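Local structure of PT26-6P (Thermococcus sp., 2WB7) at residues Pro300-Glu305 and Val359-Glu364; Ala66-Ile71 and Pro292-Pro297; Lys154-Ser159 and Trp374-Pro379; Asp323-His328 and Phe338-His343; Ala92-Glu97 and Thr126-Pro131. The protein is of unknown function but, encoded by a euryarchaeal mobile element, folds into three domains described as novel. One frame throughout, in Å; residues are numbered along the deposited sequence.

Interaction 1: Pro300-Glu305 and Val359-Glu364; sequences PKISDE and VYAYVE
Two adjacent antiparallel strands of the second immunoglobulin-like domain pair here, Ser303 opposite Tyr362 and Glu305 opposite Tyr360 in hydrogen-bonded pairs. The Glu305-Tyr360 pair is gripped both ways, with Glu305 N to Tyr360 O at 2.9 Å and Tyr360 N to Glu305 O at 2.8 Å. In the looser Ser303-Tyr362 pair, Tyr362 N stands well above the carbonyl plane of Ser303. On the apolar face, branched Ile302 and Val363 fill space against Phe295. Ala361 CB, turned toward the partner strand, lies 4.0 Å from Ile302 CG2. Pro300 and Val363 run side by side, CB to CG1 3.4 Å. The other face is polar and aromatic: Tyr360, which reaches helix 135-144, donates its phenol OH to Tyr362 OH at 3.0 Å. Where the pairing ends, Glu364 N gives Lys301 O a nearly straight bond (3.0 Å, 171°), and the two side chains cross obliquely. Lys301 has its CG tucked between backbone N and carbonyl carbon (chi1 63°), which lays its methylenes along Glu364 CB before NZ reaches Glu364 OE1 in a weak salt bridge of 3.3 Å. Glu364 OE2 has a second cation, Lys370. Were Glu364 a glutamine, Lys301 and Lys370 would probably lose the negative charge they share. The pairing therefore rests on backbone bonds and apolar packing, and only the Lys301-Glu364 ion pair is loose.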
# COMPACT_ATOMS: atom_id res chain seq x y z
N PRO A 300 -2.34 21.32 3.75
CA PRO A 300 -1.37 21.61 2.71
C PRO A 300 -1.90 21.19 1.35
O PRO A 300 -2.67 20.24 1.27
CB PRO A 300 -0.17 20.73 3.09
CG PRO A 300 -0.60 19.95 4.30
CD PRO A 300 -2.05 20.04 4.41
N LYS A 301 -1.49 21.88 0.29
CA LYS A 301 -1.76 21.42 -1.07
C LYS A 301 -0.79 20.27 -1.33
O LYS A 301 0.27 20.21 -0.72
CB LYS A 301 -1.50 22.53 -2.09
CG LYS A 301 -0.02 22.95 -2.08
CD LYS A 301 0.48 23.64 -3.38
CE LYS A 301 1.98 23.30 -3.63
NZ LYS A 301 2.74 24.41 -4.30
N ILE A 302 -1.15 19.37 -2.22
CA ILE A 302 -0.25 18.29 -2.65
C ILE A 302 -0.21 18.25 -4.18
O ILE A 302 -1.26 18.35 -4.81
CB ILE A 302 -0.78 16.95 -2.13
CG1 ILE A 302 -1.04 17.04 -0.62
CG2 ILE A 302 0.16 15.82 -2.49
CD1 ILE A 302 -1.66 15.77 -0.06
N SER A 303 0.97 18.09 -4.80
CA SER A 303 1.02 18.08 -6.27
C SER A 303 2.12 17.29 -6.96
O SER A 303 3.28 17.38 -6.56
CB SER A 303 1.09 19.51 -6.76
OG SER A 303 1.77 20.28 -5.81
N ASP A 304 1.73 16.45 -7.93
CA ASP A 304 2.47 16.18 -9.19
C ASP A 304 2.67 14.85 -10.03
O ASP A 304 1.87 14.56 -10.93
CB ASP A 304 3.74 16.97 -9.25
CG ASP A 304 3.94 17.52 -10.61
OD1 ASP A 304 2.87 17.77 -11.22
OD2 ASP A 304 5.10 17.67 -11.06
N GLU A 305 3.77 14.11 -9.84
CA GLU A 305 4.33 13.28 -10.96
C GLU A 305 4.39 11.75 -10.80
O GLU A 305 4.81 11.26 -9.76
CB GLU A 305 5.72 13.78 -11.31
CG GLU A 305 6.31 13.21 -12.56
CD GLU A 305 7.67 13.86 -12.89
OE1 GLU A 305 8.32 14.40 -11.96
OE2 GLU A 305 8.10 13.84 -14.07
N VAL A 359 4.61 7.18 -7.68
CA VAL A 359 4.20 8.58 -7.64
C VAL A 359 5.08 9.39 -6.70
O VAL A 359 5.51 8.91 -5.64
CB VAL A 359 2.75 8.73 -7.18
CG1 VAL A 359 2.27 10.15 -7.42
CG2 VAL A 359 1.87 7.75 -7.93
N TYR A 360 5.35 10.62 -7.11
CA TYR A 360 6.21 11.52 -6.39
C TYR A 360 5.49 12.86 -6.33
O TYR A 360 5.11 13.39 -7.37
CB TYR A 360 7.52 11.67 -7.15
CG TYR A 360 8.51 12.65 -6.57
CD1 TYR A 360 9.38 12.27 -5.56
CD2 TYR A 360 8.58 13.95 -7.05
CE1 TYR A 360 10.30 13.17 -5.03
CE2 TYR A 360 9.50 14.86 -6.53
CZ TYR A 360 10.35 14.46 -5.52
OH TYR A 360 11.27 15.36 -5.01
N ALA A 361 5.29 13.39 -5.13
CA ALA A 361 4.62 14.69 -5.00
C ALA A 361 5.20 15.54 -3.87
O ALA A 361 6.10 15.11 -3.15
CB ALA A 361 3.11 14.51 -4.84
N TYR A 362 4.69 16.76 -3.75
CA TYR A 362 5.10 17.67 -2.70
C TYR A 362 3.92 18.05 -1.84
O TYR A 362 2.85 18.39 -2.34
CB TYR A 362 5.69 18.94 -3.30
CG TYR A 362 6.99 18.72 -4.03
CD1 TYR A 362 8.19 18.74 -3.35
CD2 TYR A 362 7.01 18.51 -5.41
CE1 TYR A 362 9.39 18.53 -4.02
CE2 TYR A 362 8.20 18.30 -6.07
CZ TYR A 362 9.39 18.32 -5.37
OH TYR A 362 10.57 18.11 -6.03
N VAL A 363 4.12 17.97 -0.54
CA VAL A 363 3.19 18.55 0.40
C VAL A 363 3.71 19.95 0.66
O VAL A 363 4.84 20.11 1.14
CB VAL A 363 3.20 17.77 1.70
CG1 VAL A 363 2.33 18.46 2.73
CG2 VAL A 363 2.75 16.33 1.45
N GLU A 364 2.92 20.97 0.33
CA GLU A 364 3.34 22.34 0.57
C GLU A 364 2.80 22.87 1.89
O GLU A 364 1.61 23.15 2.03
CB GLU A 364 2.95 23.29 -0.55
CG GLU A 364 3.86 24.50 -0.53
CD GLU A 364 3.17 25.84 -0.77
OE1 GLU A 364 2.10 25.89 -1.44
OE2 GLU A 364 3.72 26.85 -0.28

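Interaction 2: Ala66-Ile71 and Pro292-Pro297; sequences AFPVQI and PGYFQP
Pro68 sits across the turn at Tyr294 and Phe295, its compact, puckered ring suited to lying on a neighbouring backbone: CG is 3.2 Å from Tyr294 O, and CB is 3.5 Å from Phe295 O. Its side chain crosses that of Tyr294 at about a right angle. Tyr294 has CG opposite its own backbone N (chi1 171°), which swings the ring toward strand 66-71 and brings the edge atom CE2 to 3.5 Å from Ala66 O, in the plane of the ring. Phe295 approaches the same carbonyl, and its CE2 also lies 4.1 Å from Ala66 CB. The two aromatic rings support each other, with Tyr294 CD2 above the centre of the Phe295 ring. Farther along, Gln70 and Pro297 arrive from opposite directions, the amide CD 3.6 Å from Pro297 CG; a cis peptide bond before Pro297 sets the course of the loop. In the second shell, Asp265 accepts a hydrogen bond from Ala66 N, and Tyr294 OH makes a weak one to Leu60 O. The contact thus joins the two immunoglobulin-like domains: the loop between strands 281-290 and 301-314 lies against strand 66-75, which is paired with strands 52-62 and 120-129, while Phe39 of strand 39-44 touches Pro68, Gln70 and Pro297.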
# COMPACT_ATOMS: atom_id res chain seq x y z
N ALA A 66 4.45 11.99 5.40
CA ALA A 66 4.53 13.24 6.12
C ALA A 66 3.29 13.26 7.01
O ALA A 66 2.31 12.59 6.71
CB ALA A 66 4.51 14.39 5.13
N PHE A 67 3.33 14.00 8.11
CA PHE A 67 2.22 13.92 9.05
C PHE A 67 2.04 15.23 9.78
O PHE A 67 3.01 15.96 9.99
CB PHE A 67 2.44 12.79 10.05
CG PHE A 67 3.78 12.84 10.70
CD1 PHE A 67 3.98 13.57 11.86
CD2 PHE A 67 4.85 12.15 10.16
CE1 PHE A 67 5.23 13.62 12.46
CE2 PHE A 67 6.10 12.19 10.75
CZ PHE A 67 6.29 12.93 11.91
N PRO A 68 0.80 15.52 10.19
CA PRO A 68 0.58 16.78 10.86
C PRO A 68 1.10 16.69 12.27
O PRO A 68 0.93 15.67 12.94
CB PRO A 68 -0.95 16.92 10.86
CG PRO A 68 -1.50 15.55 10.61
CD PRO A 68 -0.34 14.61 10.34
N VAL A 69 1.76 17.75 12.73
CA VAL A 69 2.19 17.83 14.11
C VAL A 69 1.53 19.03 14.73
O VAL A 69 1.58 20.13 14.17
CB VAL A 69 3.72 18.00 14.23
CG1 VAL A 69 4.10 18.31 15.68
CG2 VAL A 69 4.43 16.77 13.74
N GLN A 70 0.90 18.81 15.87
CA GLN A 70 0.34 19.91 16.65
C GLN A 70 1.20 20.21 17.87
O GLN A 70 1.63 19.30 18.60
CB GLN A 70 -1.09 19.59 17.07
CG GLN A 70 -2.12 20.19 16.14
CD GLN A 70 -3.53 19.74 16.47
OE1 GLN A 70 -3.88 18.59 16.24
NE2 GLN A 70 -4.33 20.65 16.99
N ILE A 71 1.46 21.49 18.07
CA ILE A 71 2.15 21.98 19.26
C ILE A 71 1.23 22.87 20.08
O ILE A 71 0.71 23.87 19.59
CB ILE A 71 3.38 22.80 18.87
CG1 ILE A 71 4.26 22.00 17.90
CG2 ILE A 71 4.15 23.20 20.12
CD1 ILE A 71 5.15 22.89 17.02
N PRO A 292 -7.97 11.64 2.57
CA PRO A 292 -8.78 12.80 2.95
C PRO A 292 -8.51 13.34 4.35
O PRO A 292 -8.69 12.61 5.33
CB PRO A 292 -10.23 12.27 2.87
CG PRO A 292 -10.16 11.02 2.03
CD PRO A 292 -8.81 10.44 2.33
N GLY A 293 -8.08 14.60 4.44
CA GLY A 293 -7.94 15.25 5.75
C GLY A 293 -7.10 14.44 6.71
O GLY A 293 -7.44 14.30 7.88
N TYR A 294 -6.00 13.90 6.22
CA TYR A 294 -5.10 13.20 7.09
C TYR A 294 -4.24 14.22 7.78
O TYR A 294 -3.67 13.95 8.83
CB TYR A 294 -4.22 12.24 6.30
CG TYR A 294 -3.13 11.64 7.13
CD1 TYR A 294 -3.42 10.70 8.11
CD2 TYR A 294 -1.81 12.01 6.94
CE1 TYR A 294 -2.41 10.15 8.88
CE2 TYR A 294 -0.80 11.47 7.71
CZ TYR A 294 -1.11 10.54 8.67
OH TYR A 294 -0.12 9.98 9.44
N PHE A 295 -4.15 15.41 7.18
CA PHE A 295 -3.33 16.49 7.72
C PHE A 295 -4.13 17.46 8.58
O PHE A 295 -3.57 18.39 9.14
CB PHE A 295 -2.65 17.26 6.60
CG PHE A 295 -1.66 16.45 5.81
CD1 PHE A 295 -2.01 15.84 4.61
CD2 PHE A 295 -0.36 16.29 6.27
CE1 PHE A 295 -1.09 15.09 3.89
CE2 PHE A 295 0.57 15.55 5.55
CZ PHE A 295 0.20 14.95 4.36
N GLN A 296 -5.45 17.26 8.66
CA GLN A 296 -6.30 18.02 9.58
C GLN A 296 -5.58 18.14 10.91
O GLN A 296 -5.07 17.14 11.40
CB GLN A 296 -7.60 17.25 9.80
CG GLN A 296 -8.65 17.43 8.72
CD GLN A 296 -8.83 18.90 8.38
OE1 GLN A 296 -8.12 19.45 7.53
NE2 GLN A 296 -9.78 19.56 9.05
N PRO A 297 -5.54 19.34 11.52
CA PRO A 297 -6.14 20.63 11.15
C PRO A 297 -5.34 21.37 10.10
O PRO A 297 -5.81 22.36 9.55
CB PRO A 297 -6.12 21.43 12.46
CG PRO A 297 -5.44 20.58 13.48
CD PRO A 297 -4.82 19.42 12.80

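Interaction 3: Lys154-Ser159 and Trp374-Pro379; sequences KIWNTS and WLAAEP
Lys154 O takes three donors, Thr158 OG1 at 2.8 Å, Thr158 N at 3.0 Å and Asn157 N, and so closes the end of the helix whose Ile155 and Trp156 meet Ala376 and Glu378. This is helix-on-sheet packing between two domains: helix 149-157 of the first immunoglobulin-like domain rests on strand 370-379 of the second. Threonine suits the helix end because its hydroxyl can turn back above the carbonyl plane of Lys154 while its N-H shares the same oxygen. Ile155 puts its CG2 branch opposite its backbone N, where the methyl touches Ala376 CB at 4.0 Å and also lies over the centre of the Trp156 ring. The short alanine leaves room for both. Trp156 CZ2 comes within 3.5 Å of Glu378 OE1, ring and carboxylate being turned 52° apart, with no hydrogen bond between them. The carboxylate is instead satisfied by Tyr152 OH on OE1 and His354 ND1 on OE2. Lys258, on the adjacent strand 253-261, makes a cation-pi contact with the indole of Trp156. Trp374, whose NE1 bonds to Asp132 OD1, presents its benzo edge to its own strand: Ala376 CB lies in the ring plane, 3.7 Å from Trp374 CZ3.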
# COMPACT_ATOMS: atom_id res chain seq x y z
N LYS A 154 15.10 -2.83 -3.21
CA LYS A 154 15.38 -1.83 -2.21
C LYS A 154 14.09 -1.20 -1.73
O LYS A 154 13.92 -0.92 -0.54
CB LYS A 154 16.30 -0.77 -2.79
CG LYS A 154 16.99 0.04 -1.74
CD LYS A 154 17.95 1.03 -2.37
CE LYS A 154 18.63 1.85 -1.29
NZ LYS A 154 19.47 2.91 -1.92
N ILE A 155 13.16 -1.00 -2.65
CA ILE A 155 11.87 -0.41 -2.30
C ILE A 155 11.20 -1.16 -1.17
O ILE A 155 10.72 -0.56 -0.21
CB ILE A 155 10.94 -0.34 -3.51
CG1 ILE A 155 11.48 0.68 -4.52
CG2 ILE A 155 9.55 0.02 -3.07
CD1 ILE A 155 10.86 0.62 -5.86
N TRP A 156 11.17 -2.49 -1.27
CA TRP A 156 10.43 -3.31 -0.31
C TRP A 156 11.24 -3.68 0.91
O TRP A 156 10.70 -4.25 1.85
CB TRP A 156 9.90 -4.58 -0.98
CG TRP A 156 9.30 -4.27 -2.30
CD1 TRP A 156 9.76 -4.65 -3.53
CD2 TRP A 156 8.14 -3.47 -2.53
NE1 TRP A 156 8.95 -4.13 -4.51
CE2 TRP A 156 7.94 -3.41 -3.92
CE3 TRP A 156 7.24 -2.81 -1.69
CZ2 TRP A 156 6.89 -2.71 -4.49
CZ3 TRP A 156 6.20 -2.11 -2.26
CH2 TRP A 156 6.04 -2.06 -3.65
N ASN A 157 12.53 -3.36 0.91
CA ASN A 157 13.39 -3.79 2.02
C ASN A 157 13.93 -2.66 2.90
O ASN A 157 14.48 -2.91 3.97
CB ASN A 157 14.52 -4.68 1.51
CG ASN A 157 13.98 -5.93 0.81
OD1 ASN A 157 14.41 -6.27 -0.30
ND2 ASN A 157 13.02 -6.60 1.45
N THR A 158 13.78 -1.42 2.46
CA THR A 158 14.24 -0.30 3.24
C THR A 158 13.29 -0.07 4.40
O THR A 158 12.08 -0.14 4.26
CB THR A 158 14.32 0.95 2.40
OG1 THR A 158 15.21 0.72 1.30
CG2 THR A 158 14.85 2.07 3.24
N SER A 159 13.86 0.22 5.57
CA SER A 159 13.06 0.44 6.77
C SER A 159 12.95 1.91 7.10
O SER A 159 13.75 2.73 6.64
CB SER A 159 13.68 -0.27 7.97
OG SER A 159 13.65 -1.66 7.78
N TRP A 374 6.71 10.14 -1.74
CA TRP A 374 6.61 9.17 -2.81
C TRP A 374 5.77 7.99 -2.38
O TRP A 374 5.66 7.69 -1.18
CB TRP A 374 8.00 8.70 -3.24
CG TRP A 374 8.74 7.94 -2.18
CD1 TRP A 374 9.53 8.45 -1.20
CD2 TRP A 374 8.73 6.52 -1.98
NE1 TRP A 374 10.03 7.44 -0.42
CE2 TRP A 374 9.56 6.25 -0.88
CE3 TRP A 374 8.10 5.45 -2.63
CZ2 TRP A 374 9.78 4.96 -0.41
CZ3 TRP A 374 8.33 4.16 -2.16
CH2 TRP A 374 9.16 3.93 -1.06
N LEU A 375 5.17 7.33 -3.36
CA LEU A 375 4.46 6.07 -3.13
C LEU A 375 4.81 5.05 -4.21
O LEU A 375 4.99 5.39 -5.39
CB LEU A 375 2.95 6.29 -3.10
CG LEU A 375 2.12 5.06 -2.69
CD1 LEU A 375 2.24 4.81 -1.22
CD2 LEU A 375 0.66 5.28 -3.02
N ALA A 376 4.93 3.80 -3.78
CA ALA A 376 5.12 2.70 -4.70
C ALA A 376 4.02 1.71 -4.40
O ALA A 376 3.74 1.43 -3.23
CB ALA A 376 6.49 2.06 -4.52
N ALA A 377 3.37 1.20 -5.44
CA ALA A 377 2.29 0.25 -5.24
C ALA A 377 2.40 -0.76 -6.34
O ALA A 377 2.42 -0.40 -7.53
CB ALA A 377 0.94 0.95 -5.29
N GLU A 378 2.50 -2.03 -5.96
CA GLU A 378 2.64 -3.09 -6.94
C GLU A 378 1.42 -4.02 -6.90
O GLU A 378 1.18 -4.69 -5.90
CB GLU A 378 3.94 -3.86 -6.72
CG GLU A 378 4.00 -5.16 -7.48
CD GLU A 378 5.33 -5.89 -7.34
OE1 GLU A 378 6.24 -5.37 -6.67
OE2 GLU A 378 5.46 -6.99 -7.93
N PRO A 379 0.64 -4.03 -7.99
CA PRO A 379 -0.52 -4.90 -8.09
C PRO A 379 -0.05 -6.33 -7.99
O PRO A 379 0.89 -6.72 -8.68
CB PRO A 379 -1.04 -4.63 -9.51
CG PRO A 379 -0.53 -3.28 -9.85
CD PRO A 379 0.80 -3.17 -9.17

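Interaction 4: Asp323-His328 and Phe338-His343; sequences DTTTGH and FGLTAH
The carboxylate of Asp323 is the flat group at the centre of this contact, with the backbone N-H of His343 meeting Asp323 OD2 nearly along its C-O axis at 2.7 Å. Off one side of the carboxylate lies Thr341 O, 3.3 Å from Asp323 OD2, an acceptor beside an acceptor that gives no bond. Two waters lie off the other side. Water 1 donates to Asp323 OD1 at 2.6 Å and to His343 O, and water 2 donates to Asp323 OD2 and to the same His343 O at 3.1 Å. One direct bond and two water bridges therefore tie the acid to both backbone polar atoms of His343. The CG of Asp323 stands opposite its carbonyl carbon (chi1 -52°), and the carboxylate is carried across to the far strand. With a leucine at this position, His343 N would probably lose its acceptor and each water one of its holds. Strands 324-328 and 338-343 are parts of the two outermost strands of the eight-stranded antiparallel sheet of the second immunoglobulin-like domain. They run 157° apart in direction with axes 7.0 Å from each other, so the sheet curls until its edges approach in barrel-like fashion, and no backbone hydrogen bonds join these two segments. Side chains fill the seam instead. Leucine suits it by its length: Leu340 CD1 reaches 3.9 Å from Thr324 N. Thr325 turns its CG2 methyl toward Gly339 O at 3.4 Å. The imidazole of His343 leads away from Asp323, its ND1 bonded to Thr281 OG1.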
# COMPACT_ATOMS: atom_id res chain seq x y z
N ASP A 323 6.21 -1.87 -21.07
CA ASP A 323 5.17 -0.86 -21.23
C ASP A 323 5.11 0.16 -20.08
O ASP A 323 5.30 -0.19 -18.91
CB ASP A 323 3.83 -1.57 -21.42
CG ASP A 323 3.88 -2.64 -22.53
OD1 ASP A 323 4.67 -2.51 -23.49
OD2 ASP A 323 3.10 -3.62 -22.45
N THR A 324 4.87 1.44 -20.39
CA THR A 324 4.93 2.51 -19.38
C THR A 324 4.07 3.71 -19.73
O THR A 324 3.93 4.06 -20.91
CB THR A 324 6.37 3.04 -19.17
OG1 THR A 324 6.33 4.16 -18.29
CG2 THR A 324 6.96 3.48 -20.48
N THR A 325 3.48 4.32 -18.71
CA THR A 325 2.78 5.59 -18.89
C THR A 325 3.30 6.59 -17.86
O THR A 325 3.55 6.21 -16.72
CB THR A 325 1.24 5.42 -18.79
OG1 THR A 325 0.62 6.68 -19.06
CG2 THR A 325 0.82 4.99 -17.44
N THR A 326 3.51 7.84 -18.27
CA THR A 326 4.08 8.80 -17.35
C THR A 326 3.63 10.24 -17.60
O THR A 326 3.46 10.66 -18.75
CB THR A 326 5.63 8.71 -17.37
OG1 THR A 326 6.19 9.30 -16.19
CG2 THR A 326 6.22 9.37 -18.60
N GLY A 327 3.45 11.00 -16.52
CA GLY A 327 3.13 12.42 -16.64
C GLY A 327 2.97 13.17 -15.33
O GLY A 327 3.56 12.80 -14.30
N HIS A 328 2.16 14.24 -15.38
CA HIS A 328 1.90 15.13 -14.24
C HIS A 328 0.41 15.26 -13.92
O HIS A 328 -0.42 15.27 -14.81
CB HIS A 328 2.47 16.50 -14.52
CG HIS A 328 3.96 16.51 -14.49
ND1 HIS A 328 4.67 16.54 -13.31
CD2 HIS A 328 4.88 16.43 -15.48
CE1 HIS A 328 5.96 16.50 -13.58
NE2 HIS A 328 6.12 16.44 -14.89
N PHE A 338 -5.65 6.51 -14.28
CA PHE A 338 -4.60 6.44 -15.27
C PHE A 338 -4.62 5.02 -15.80
O PHE A 338 -4.78 4.07 -15.03
CB PHE A 338 -3.25 6.75 -14.62
CG PHE A 338 -3.18 8.13 -14.01
CD1 PHE A 338 -3.60 8.35 -12.71
CD2 PHE A 338 -2.73 9.21 -14.75
CE1 PHE A 338 -3.55 9.62 -12.15
CE2 PHE A 338 -2.68 10.48 -14.20
CZ PHE A 338 -3.08 10.68 -12.90
N GLY A 339 -4.50 4.88 -17.11
CA GLY A 339 -4.53 3.56 -17.72
C GLY A 339 -3.17 3.09 -18.14
O GLY A 339 -2.27 3.90 -18.38
N LEU A 340 -2.99 1.78 -18.20
CA LEU A 340 -1.78 1.18 -18.75
C LEU A 340 -2.21 -0.08 -19.43
O LEU A 340 -2.94 -0.86 -18.86
CB LEU A 340 -0.77 0.83 -17.66
CG LEU A 340 0.52 0.21 -18.20
CD1 LEU A 340 1.09 1.05 -19.32
CD2 LEU A 340 1.52 0.05 -17.10
N THR A 341 -1.74 -0.28 -20.65
CA THR A 341 -2.01 -1.50 -21.38
C THR A 341 -0.76 -2.36 -21.40
O THR A 341 0.29 -1.94 -21.88
CB THR A 341 -2.40 -1.16 -22.82
OG1 THR A 341 -3.68 -0.50 -22.81
CG2 THR A 341 -2.49 -2.42 -23.67
N ALA A 342 -0.85 -3.56 -20.86
CA ALA A 342 0.31 -4.45 -20.86
C ALA A 342 0.25 -5.51 -21.96
O ALA A 342 -0.70 -6.28 -22.03
CB ALA A 342 0.43 -5.13 -19.51
N HIS A 343 1.27 -5.55 -22.80
CA HIS A 343 1.43 -6.74 -23.65
C HIS A 343 2.61 -7.56 -23.15
O HIS A 343 3.76 -7.11 -23.18
CB HIS A 343 1.60 -6.44 -25.14
CG HIS A 343 1.62 -7.69 -25.97
ND1 HIS A 343 0.47 -8.36 -26.31
CD2 HIS A 343 2.65 -8.43 -26.44
CE1 HIS A 343 0.79 -9.45 -26.99
NE2 HIS A 343 2.11 -9.51 -27.08
O HOH W 1 5.30 -4.94 -24.08
O HOH W 2 4.11 -5.24 -20.71

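Interaction 5: Ala92-Glu97 and Thr126-Pro131; sequences AYVIDE and TVMKAP
Met128, a selenomethionine in this crystal, has CG opposite its carbonyl carbon (chi1 -65°) and then bends at the next two torsions, which folds the SE and CE atoms along the strand of Ala92-Asp96. Met128 SE comes to 4.1 Å from Tyr93 CA, and Met128 CE lies 4.2 Å from Ala92 O. Val94 answers from the other side: its CG1 branch is opposite the backbone N (chi1 160°), and the CG2 branch, beside that N, touches Met128 CB at 4.1 Å. The two side chains slide past each other in opposite directions. Val94 CG2 also lies 3.8 Å from Lys129 O. A flexible, unbranched residue suits one side of this interface because it can follow the other backbone; the branched valine offers two methyls at a fixed spread, one toward Met128 CB. Near the end of the contact Asp96 CB meets Pro131 CG at 4.2 Å, a purely apolar touch. Asp96 OD2 takes the backbone N-H groups of Asn98 and Arg100 in the following turn, and OD1 bonds Tyr102 OH of strand 101-102. Lys129 has its CB directed away, and its NZ pairs with Asp132 OD2 and bonds Pro372 O. Strands 92-96 and 126-129 run only 11° apart with axes 7.4 Å from each other, yet they belong to different sheets, as in the sandwich of an immunoglobulin-like domain. Strand 85-96 pairs with strands 101-102, 104-108 and 163-178, whereas strand 120-129 pairs with strand 66-75, whose Phe67 and Val69 also pack on Met128.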
# COMPACT_ATOMS: atom_id res chain seq x y z
N ALA A 92 10.30 24.40 15.44
CA ALA A 92 10.23 22.95 15.53
C ALA A 92 10.90 22.25 14.34
O ALA A 92 10.97 22.78 13.22
CB ALA A 92 8.78 22.49 15.68
N TYR A 93 11.41 21.05 14.60
CA TYR A 93 12.08 20.27 13.58
C TYR A 93 12.22 18.81 14.01
O TYR A 93 11.99 18.46 15.18
CB TYR A 93 13.45 20.86 13.25
CG TYR A 93 14.35 21.04 14.46
CD1 TYR A 93 14.53 22.29 15.03
CD2 TYR A 93 15.00 19.96 15.02
CE1 TYR A 93 15.34 22.46 16.14
CE2 TYR A 93 15.82 20.11 16.11
CZ TYR A 93 15.99 21.35 16.67
OH TYR A 93 16.81 21.49 17.77
N VAL A 94 12.59 17.98 13.04
CA VAL A 94 12.81 16.56 13.26
C VAL A 94 14.30 16.37 13.43
O VAL A 94 15.10 17.00 12.74
CB VAL A 94 12.31 15.72 12.07
CG1 VAL A 94 12.95 14.35 12.07
CG2 VAL A 94 10.79 15.61 12.09
N ILE A 95 14.69 15.51 14.36
CA ILE A 95 16.10 15.26 14.57
C ILE A 95 16.40 13.77 14.55
O ILE A 95 15.69 12.98 15.18
CB ILE A 95 16.60 15.92 15.90
CG1 ILE A 95 18.07 15.59 16.14
CG2 ILE A 95 15.74 15.49 17.08
CD1 ILE A 95 18.64 16.24 17.38
N ASP A 96 17.42 13.38 13.80
CA ASP A 96 17.78 11.96 13.74
C ASP A 96 18.82 11.63 14.80
O ASP A 96 19.29 12.51 15.52
CB ASP A 96 18.30 11.57 12.35
CG ASP A 96 19.61 12.24 12.00
OD1 ASP A 96 19.91 12.32 10.79
OD2 ASP A 96 20.33 12.71 12.92
N GLU A 97 19.18 10.36 14.88
CA GLU A 97 20.10 9.88 15.89
C GLU A 97 21.54 10.32 15.62
O GLU A 97 22.46 9.77 16.21
CB GLU A 97 20.04 8.36 15.97
CG GLU A 97 20.69 7.67 14.78
CD GLU A 97 20.27 6.21 14.60
OE1 GLU A 97 19.06 5.89 14.78
OE2 GLU A 97 21.15 5.38 14.26
N THR A 126 1.76 22.15 12.23
CA THR A 126 2.75 22.00 11.18
C THR A 126 2.74 20.58 10.58
O THR A 126 2.00 19.70 11.01
CB THR A 126 4.17 22.40 11.67
OG1 THR A 126 5.01 22.65 10.55
CG2 THR A 126 4.77 21.31 12.52
N VAL A 127 3.55 20.38 9.55
CA VAL A 127 3.66 19.09 8.90
C VAL A 127 5.09 18.64 9.01
O VAL A 127 6.00 19.44 8.81
CB VAL A 127 3.31 19.19 7.42
CG1 VAL A 127 3.26 17.80 6.80
CG2 VAL A 127 1.99 19.93 7.23
N MSE A 128 5.31 17.38 9.34
CA MSE A 128 6.67 16.86 9.47
C MSE A 128 6.90 15.55 8.70
O MSE A 128 5.99 14.98 8.09
CB MSE A 128 7.05 16.69 10.95
CG MSE A 128 7.10 18.02 11.73
SE MSE A 128 8.73 19.12 11.48
CE MSE A 128 7.85 20.83 11.28
N LYS A 129 8.14 15.06 8.74
CA LYS A 129 8.48 13.82 8.06
C LYS A 129 9.84 13.29 8.53
O LYS A 129 10.81 14.04 8.65
CB LYS A 129 8.49 14.07 6.56
CG LYS A 129 8.71 12.81 5.73
CD LYS A 129 9.01 13.14 4.27
CE LYS A 129 9.34 11.87 3.51
NZ LYS A 129 10.00 12.14 2.21
N ALA A 130 9.89 11.98 8.79
CA ALA A 130 11.13 11.32 9.17
C ALA A 130 12.17 11.30 8.04
O ALA A 130 11.88 11.70 6.91
CB ALA A 130 10.84 9.91 9.64
N PRO A 131 13.40 10.82 8.34
CA PRO A 131 14.40 10.62 7.29
C PRO A 131 13.90 9.64 6.20
O PRO A 131 13.24 8.64 6.50
CB PRO A 131 15.60 10.02 8.05
CG PRO A 131 15.43 10.49 9.44
CD PRO A 131 13.94 10.49 9.67

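Interactions 2 and 5 share a strand pair: Val69 N is 2.6 Å from Thr126 O, a probable hydrogen bond. Phe295 of interaction 2 also packs on interaction 1, its CZ 4.1 Å from Val363 CG2. Interaction 2 thus joins the domains and packs against interaction 1 on one side and 5 on the other. Interactions 1 and 5 touch as well, Val127 CG2 lying 3.9 Å from Pro300 CG. Interaction 3 is a second bridge between the domains; through Leu375 N it probably bonds to Val359 O of interaction 1. Interaction 4 brings together the two outer strands of that sheet and touches interaction 1 through Asp304 OD1 and His328 ND1, 3.0 Å apart.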